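CRISPR-associated protein Cse2 (Thermus thermophilus, PDB 2ZCA) probably acts in type I-E CRISPR adaptive immunity, the defence of the cell against viruses, plasmids and other mobile genetic elements. Local coordinates at residues A[87-92]-A[121-126]. Residues are numbered along the deposited sequence; the frame is centred on the assembly and turned at random.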
loop_
_atom_site.group_PDB
_atom_site.type_symbol
_atom_site.label_atom_id
_atom_site.label_comp_id
_atom_site.label_asym_id
_atom_site.label_seq_id
_atom_site.Cartn_x
_atom_site.Cartn_y
_atom_site.Cartn_z
ATOM N N TRP A 87 -7.504 -0.231 -13.530
ATOM C CA TRP A 87 -8.283 0.016 -14.739
ATOM C C TRP A 87 -7.514 -0.506 -15.951
ATOM O O TRP A 87 -8.083 -1.149 -16.834
ATOM C CB TRP A 87 -8.553 1.512 -14.931
ATOM C CG TRP A 87 -9.318 1.788 -16.188
ATOM C CD1 TRP A 87 -10.669 1.705 -16.361
ATOM C CD2 TRP A 87 -8.768 2.106 -17.471
ATOM N NE1 TRP A 87 -10.995 1.946 -17.674
ATOM C CE2 TRP A 87 -9.847 2.196 -18.378
ATOM C CE3 TRP A 87 -7.467 2.321 -17.944
ATOM C CZ2 TRP A 87 -9.666 2.489 -19.734
ATOM C CZ3 TRP A 87 -7.286 2.613 -19.293
ATOM C CH2 TRP A 87 -8.382 2.695 -20.171
ATOM N N GLU A 88 -6.215 -0.231 -15.991
ATOM C CA GLU A 88 -5.385 -0.669 -17.103
ATOM C C GLU A 88 -5.372 -2.186 -17.190
ATOM O O GLU A 88 -5.428 -2.755 -18.280
ATOM C CB GLU A 88 -3.961 -0.117 -16.946
ATOM C CG GLU A 88 -3.922 1.402 -16.999
ATOM C CD GLU A 88 -2.529 1.982 -16.863
ATOM O OE1 GLU A 88 -2.399 3.220 -16.983
ATOM O OE2 GLU A 88 -1.570 1.215 -16.641
ATOM N N LYS A 89 -5.320 -2.837 -16.034
ATOM C CA LYS A 89 -5.313 -4.291 -15.973
ATOM C C LYS A 89 -6.666 -4.851 -16.417
ATOM O O LYS A 89 -6.735 -5.907 -17.040
ATOM C CB LYS A 89 -5.015 -4.748 -14.540
ATOM C CG LYS A 89 -5.004 -6.258 -14.338
ATOM C CD LYS A 89 -3.830 -6.913 -15.042
ATOM C CE LYS A 89 -3.778 -8.404 -14.743
ATOM N NZ LYS A 89 -2.642 -9.070 -15.436
ATOM N N ALA A 90 -7.738 -4.129 -16.106
ATOM C CA ALA A 90 -9.091 -4.569 -16.451
ATOM C C ALA A 90 -9.407 -4.557 -17.946
ATOM O O ALA A 90 -10.338 -5.236 -18.392
ATOM C CB ALA A 90 -10.116 -3.720 -15.703
ATOM N N GLN A 91 -8.655 -3.781 -18.718
ATOM C CA GLN A 91 -8.893 -3.712 -20.154
ATOM C C GLN A 91 -8.648 -5.073 -20.789
ATOM O O GLN A 91 -9.269 -5.421 -21.794
ATOM C CB GLN A 91 -7.993 -2.653 -20.794
ATOM C CG GLN A 91 -8.186 -1.269 -20.196
ATOM C CD GLN A 91 -9.653 -0.883 -20.094
ATOM O OE1 GLN A 91 -10.335 -0.715 -21.108
ATOM N NE2 GLN A 91 -10.149 -0.754 -18.865
ATOM N N GLY A 92 -7.750 -5.845 -20.186
ATOM C CA GLY A 92 -7.445 -7.168 -20.696
ATOM C C GLY A 92 -8.199 -8.253 -19.949
ATOM O O GLY A 92 -8.162 -9.422 -20.334
ATOM N N LEU A 121 -1.931 -8.116 -8.551
ATOM C CA LEU A 121 -2.648 -8.284 -9.806
ATOM C C LEU A 121 -2.219 -7.306 -10.900
ATOM O O LEU A 121 -2.135 -7.680 -12.072
ATOM C CB LEU A 121 -4.150 -8.134 -9.552
ATOM C CG LEU A 121 -5.114 -8.397 -10.709
ATOM C CD1 LEU A 121 -4.955 -9.827 -11.208
ATOM C CD2 LEU A 121 -6.538 -8.159 -10.228
ATOM N N VAL A 122 -1.946 -6.059 -10.530
ATOM C CA VAL A 122 -1.565 -5.067 -11.529
ATOM C C VAL A 122 -0.150 -5.231 -12.063
ATOM O O VAL A 122 0.707 -5.849 -11.429
ATOM C CB VAL A 122 -1.718 -3.622 -10.995
ATOM C CG1 VAL A 122 -3.139 -3.412 -10.475
ATOM C CG2 VAL A 122 -0.693 -3.342 -9.910
ATOM N N GLU A 123 0.080 -4.679 -13.250
ATOM C CA GLU A 123 1.388 -4.741 -13.879
ATOM C C GLU A 123 2.105 -3.420 -13.606
ATOM O O GLU A 123 1.484 -2.357 -13.607
ATOM C CB GLU A 123 1.246 -4.927 -15.395
ATOM C CG GLU A 123 0.151 -5.897 -15.848
ATOM C CD GLU A 123 0.459 -7.351 -15.536
ATOM O OE1 GLU A 123 0.070 -7.836 -14.451
ATOM O OE2 GLU A 123 1.097 -8.012 -16.384
ATOM N N GLY A 124 3.409 -3.490 -13.359
ATOM C CA GLY A 124 4.182 -2.284 -13.128
ATOM C C GLY A 124 4.061 -1.592 -11.784
ATOM O O GLY A 124 3.411 -2.083 -10.860
ATOM N N GLY A 125 4.691 -0.423 -11.694
ATOM C CA GLY A 125 4.692 0.341 -10.460
ATOM C C GLY A 125 3.475 1.211 -10.215
ATOM O O GLY A 125 2.715 1.527 -11.133
ATOM N N ILE A 126 3.299 1.597 -8.956
ATOM C CA ILE A 126 2.188 2.441 -8.543
ATOM C C ILE A 126 2.684 3.507 -7.574
ATOM O O ILE A 126 3.835 3.465 -7.125
ATOM C CB ILE A 126 1.081 1.610 -7.858
ATOM C CG1 ILE A 126 1.641 0.910 -6.620
ATOM C CG2 ILE A 126 0.519 0.593 -8.839
ATOM C CD1 ILE A 126 0.578 0.207 -5.782
#
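Lys89, late in helix 82-90, reaches across to the chain that leaves helix 111-121 and joins it by methylenes laid against a backbone carbonyl and one leucine methyl, and by charge at the tip. The close-packed part lies along the stem. Lys89 CE sits 3.2 Å from Leu121 O, with CD of the lysine a little farther from the same oxygen, while Leu121 CD1 lies 4.0 Å from that same CE. Lys89 and Leu121 both also rest on Val96 of helix 96-104, which ties three helices together here. A bend at chi2 (68°), followed by an extended run of methylenes, lays the Lys89 chain past the Leu121 carbonyl and delivers its ammonium group to Glu123.

The outer side is looser. Lys89 NZ meets Glu123 OE1 at 3.1 Å, a salt bridge whose hydrogen bond is weak, while OE2 of the same carboxylate stays 4.0 Å from that nitrogen. A chi2 bend (-70°) in Glu123 turns its carboxylate toward the lysine, and its exposed position would be expected to weaken the attraction. Beneath it, buried Val122 packs on Leu82, Ala85 and Leu86, and the Glu123 carbonyl accepts a hydrogen bond from Arg80. The whole is a surface helix-to-loop contact within the all-helical Cse2 fold, in which a lysine near a helix C-terminus bridges to the loop connecting helices 111-121 and 128-136.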